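Long-range contact in hydrazine synthase subunit beta (Candidatus Kuenenia stuttgartiensis, PDB 5C2V), which forms part of the complex that condenses nitric oxide with ammonium to make hydrazine, and may modulate passage of the hydroxylamine intermediate between active sites: residues B[27-39]-B[49-62]. Numbering follows the deposited sequence.
Sequences LFISNQSGHSVTF and GEVAVRVQPEASAV
V37 and V51 exchange a reciprocal pair of backbone hydrogen bonds, each 2.9 Å between the N of one residue and the O of the other, and so set the antiparallel register of the two outer strands of a four-stranded propeller blade. After A52 the chain leaves the strand and crosses, through residues 53-56, to the innermost strand of the next blade, 57-62, which packs on strand 27-31 without pairing with it. How a blade-to-blade connection is held by side chains is well illustrated by H35, in the turn between strands 27-31 and 36-39. Its CB lies 3.9 Å from R54 O; with CG anti to the carbonyl carbon (chi1 -50°), the ring reaches alongside V55. There ND1 accepts the backbone N-H of Q56 at 3.0 Å, with the donor tilted 24° from the ring plane. CE1 rests against V55 CG1, and NE2 is hydrogen-bonded to the backbone N of Y2, so both ring nitrogens are engaged.

Beyond the backbone of Q56, its extended side chain runs beside that of Q32, their amide planes nearly perpendicular. Both NE2 atoms converge on E58 OE2 from opposite faces of the carboxylate: Q32 NE2 comes in on the anti side at 2.7 Å, whereas Q56 NE2 arrives from above the plane. W98 NE1 bonds to the other oxygen, OE1. Toward the outer strands, S36 OG meets the anti lone pair of E50 OE2, and V51 CG2 makes a CH-pi contact over the F39 ring, whose opposite face receives F28. Three N-H donors thus hold the buried E58 carboxylate, which would probably favour its charged form, and through OE2 a single oxygen of strand 57-62 is tied both to Q32 of the first blade and to Q56 of the connection.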
# COMPACT_ATOMS: atom_id res chain seq x y z
N LEU B 27 27.30 -18.72 50.52
CA LEU B 27 26.61 -17.46 50.31
C LEU B 27 26.59 -16.63 51.59
O LEU B 27 26.33 -17.16 52.68
CB LEU B 27 25.18 -17.70 49.82
CG LEU B 27 25.02 -18.29 48.42
CD1 LEU B 27 23.64 -18.92 48.26
CD2 LEU B 27 25.24 -17.22 47.37
N PHE B 28 26.86 -15.34 51.46
CA PHE B 28 26.86 -14.43 52.59
C PHE B 28 25.81 -13.35 52.42
O PHE B 28 25.91 -12.50 51.54
CB PHE B 28 28.24 -13.79 52.77
CG PHE B 28 29.37 -14.78 52.73
CD1 PHE B 28 30.01 -15.09 51.54
CD2 PHE B 28 29.80 -15.40 53.89
CE1 PHE B 28 31.04 -16.00 51.51
CE2 PHE B 28 30.84 -16.31 53.87
CZ PHE B 28 31.46 -16.61 52.67
N ILE B 29 24.79 -13.38 53.28
CA ILE B 29 23.69 -12.44 53.18
C ILE B 29 23.78 -11.36 54.25
O ILE B 29 23.82 -11.67 55.44
CB ILE B 29 22.33 -13.15 53.30
CG1 ILE B 29 22.10 -14.11 52.14
CG2 ILE B 29 21.23 -12.13 53.37
CD1 ILE B 29 22.53 -15.53 52.42
N SER B 30 23.80 -10.10 53.84
CA SER B 30 23.81 -9.02 54.81
C SER B 30 22.38 -8.73 55.23
O SER B 30 21.55 -8.34 54.41
CB SER B 30 24.47 -7.77 54.24
OG SER B 30 25.82 -8.02 53.89
N ASN B 31 22.08 -8.91 56.51
CA ASN B 31 20.74 -8.64 57.02
C ASN B 31 20.67 -7.24 57.59
O ASN B 31 21.28 -6.94 58.62
CB ASN B 31 20.35 -9.67 58.08
CG ASN B 31 20.42 -11.10 57.56
OD1 ASN B 31 20.10 -11.36 56.40
ND2 ASN B 31 20.82 -12.02 58.42
N GLN B 32 19.92 -6.37 56.92
CA GLN B 32 19.86 -4.96 57.29
C GLN B 32 19.14 -4.77 58.62
O GLN B 32 19.59 -3.99 59.47
CB GLN B 32 19.17 -4.15 56.20
CG GLN B 32 19.27 -2.65 56.40
CD GLN B 32 18.34 -1.87 55.49
OE1 GLN B 32 17.19 -2.25 55.28
NE2 GLN B 32 18.84 -0.77 54.94
N SER B 33 18.04 -5.48 58.80
CA SER B 33 17.24 -5.35 60.01
C SER B 33 17.69 -6.33 61.09
O SER B 33 17.22 -6.28 62.22
CB SER B 33 15.76 -5.57 59.69
OG SER B 33 15.31 -4.66 58.70
N GLY B 34 18.61 -7.23 60.73
CA GLY B 34 19.11 -8.22 61.67
C GLY B 34 20.45 -7.85 62.27
O GLY B 34 20.88 -8.47 63.24
N HIS B 35 21.10 -6.85 61.69
CA HIS B 35 22.42 -6.39 62.14
C HIS B 35 23.42 -7.54 62.19
O HIS B 35 24.27 -7.60 63.08
CB HIS B 35 22.31 -5.71 63.51
CG HIS B 35 21.24 -4.68 63.58
ND1 HIS B 35 21.42 -3.38 63.17
CD2 HIS B 35 19.96 -4.75 64.02
CE1 HIS B 35 20.31 -2.69 63.35
NE2 HIS B 35 19.40 -3.50 63.87
N SER B 36 23.32 -8.44 61.22
CA SER B 36 24.19 -9.61 61.15
C SER B 36 24.33 -10.12 59.72
O SER B 36 23.75 -9.54 58.79
CB SER B 36 23.66 -10.72 62.05
OG SER B 36 22.34 -11.09 61.68
N VAL B 37 25.09 -11.19 59.55
CA VAL B 37 25.28 -11.80 58.23
C VAL B 37 25.00 -13.29 58.28
O VAL B 37 25.57 -14.02 59.09
CB VAL B 37 26.72 -11.57 57.71
CG1 VAL B 37 26.94 -12.35 56.42
CG2 VAL B 37 26.98 -10.08 57.49
N THR B 38 24.11 -13.75 57.40
CA THR B 38 23.73 -15.15 57.34
C THR B 38 24.63 -15.94 56.39
O THR B 38 24.85 -15.54 55.25
CB THR B 38 22.26 -15.32 56.90
OG1 THR B 38 21.41 -14.57 57.77
CG2 THR B 38 21.85 -16.78 56.92
N PHE B 39 25.14 -17.07 56.88
CA PHE B 39 25.95 -17.97 56.06
C PHE B 39 25.09 -19.10 55.52
O PHE B 39 24.34 -19.74 56.27
CB PHE B 39 27.12 -18.55 56.87
CG PHE B 39 28.21 -17.56 57.18
CD1 PHE B 39 28.07 -16.21 56.88
CD2 PHE B 39 29.39 -17.99 57.76
CE1 PHE B 39 29.08 -15.32 57.17
CE2 PHE B 39 30.41 -17.10 58.05
CZ PHE B 39 30.25 -15.76 57.75
N GLY B 49 25.00 -20.76 59.83
CA GLY B 49 25.29 -19.86 60.94
C GLY B 49 24.88 -18.42 60.69
O GLY B 49 24.58 -18.04 59.56
N GLU B 50 24.89 -17.63 61.75
CA GLU B 50 24.62 -16.20 61.65
C GLU B 50 25.67 -15.43 62.46
O GLU B 50 25.75 -15.57 63.68
CB GLU B 50 23.21 -15.88 62.14
CG GLU B 50 22.78 -14.44 61.95
CD GLU B 50 21.31 -14.23 62.27
OE1 GLU B 50 20.63 -15.23 62.60
OE2 GLU B 50 20.84 -13.08 62.19
N VAL B 51 26.46 -14.61 61.77
CA VAL B 51 27.55 -13.89 62.41
C VAL B 51 27.18 -12.45 62.71
O VAL B 51 26.81 -11.69 61.81
CB VAL B 51 28.82 -13.91 61.54
CG1 VAL B 51 29.94 -13.14 62.22
CG2 VAL B 51 29.25 -15.34 61.26
N ALA B 52 27.28 -12.06 63.98
CA ALA B 52 26.90 -10.72 64.40
C ALA B 52 27.90 -9.66 63.94
O ALA B 52 29.11 -9.82 64.10
CB ALA B 52 26.75 -10.67 65.91
N VAL B 53 27.37 -8.58 63.37
CA VAL B 53 28.17 -7.43 62.97
C VAL B 53 27.57 -6.17 63.57
O VAL B 53 26.63 -6.23 64.36
CB VAL B 53 28.27 -7.29 61.44
CG1 VAL B 53 29.08 -8.43 60.84
CG2 VAL B 53 26.88 -7.21 60.82
N ARG B 54 28.10 -5.02 63.17
CA ARG B 54 27.61 -3.74 63.68
C ARG B 54 26.26 -3.38 63.04
O ARG B 54 25.68 -4.18 62.30
CB ARG B 54 28.62 -2.63 63.42
CG ARG B 54 30.03 -2.94 63.90
CD ARG B 54 30.03 -3.46 65.32
NE ARG B 54 31.38 -3.74 65.80
CZ ARG B 54 31.66 -4.44 66.89
NH1 ARG B 54 30.68 -4.94 67.63
NH2 ARG B 54 32.92 -4.64 67.25
N VAL B 55 25.77 -2.19 63.35
CA VAL B 55 24.42 -1.77 62.97
C VAL B 55 24.22 -1.61 61.46
O VAL B 55 24.98 -0.92 60.79
CB VAL B 55 24.05 -0.44 63.67
CG1 VAL B 55 22.57 -0.15 63.50
CG2 VAL B 55 24.43 -0.50 65.14
N GLN B 56 23.17 -2.26 60.96
CA GLN B 56 22.68 -2.08 59.59
C GLN B 56 23.70 -2.41 58.48
O GLN B 56 24.10 -1.53 57.72
CB GLN B 56 22.20 -0.64 59.42
CG GLN B 56 21.35 -0.38 58.20
CD GLN B 56 20.75 1.01 58.20
OE1 GLN B 56 20.39 1.55 59.25
NE2 GLN B 56 20.66 1.60 57.03
N PRO B 57 24.17 -3.67 58.41
CA PRO B 57 25.02 -3.98 57.26
C PRO B 57 24.27 -3.91 55.93
O PRO B 57 23.25 -4.60 55.78
CB PRO B 57 25.49 -5.40 57.55
CG PRO B 57 24.37 -6.00 58.34
CD PRO B 57 23.83 -4.88 59.19
N GLU B 58 24.73 -3.11 54.97
CA GLU B 58 24.19 -3.19 53.61
C GLU B 58 25.03 -3.87 52.52
O GLU B 58 24.56 -4.02 51.39
CB GLU B 58 23.79 -1.79 53.17
CG GLU B 58 22.63 -1.31 54.02
CD GLU B 58 22.18 0.09 53.73
OE1 GLU B 58 22.88 0.81 52.98
OE2 GLU B 58 21.12 0.47 54.26
N ALA B 59 26.26 -4.29 52.83
CA ALA B 59 27.11 -4.87 51.79
C ALA B 59 28.22 -5.75 52.35
O ALA B 59 28.61 -5.62 53.51
CB ALA B 59 27.72 -3.76 50.94
N SER B 60 28.73 -6.65 51.51
CA SER B 60 29.84 -7.52 51.89
C SER B 60 30.68 -7.96 50.69
O SER B 60 30.17 -8.11 49.58
CB SER B 60 29.32 -8.74 52.64
OG SER B 60 28.38 -9.46 51.86
N ALA B 61 31.98 -8.18 50.93
CA ALA B 61 32.88 -8.67 49.90
C ALA B 61 33.80 -9.76 50.46
O ALA B 61 34.27 -9.67 51.59
CB ALA B 61 33.70 -7.54 49.31
N VAL B 62 34.05 -10.79 49.65
CA VAL B 62 34.87 -11.92 50.08
C VAL B 62 36.29 -11.82 49.51
O VAL B 62 36.48 -11.42 48.37
CB VAL B 62 34.24 -13.26 49.65
CG1 VAL B 62 34.99 -14.43 50.27
CG2 VAL B 62 32.77 -13.30 50.03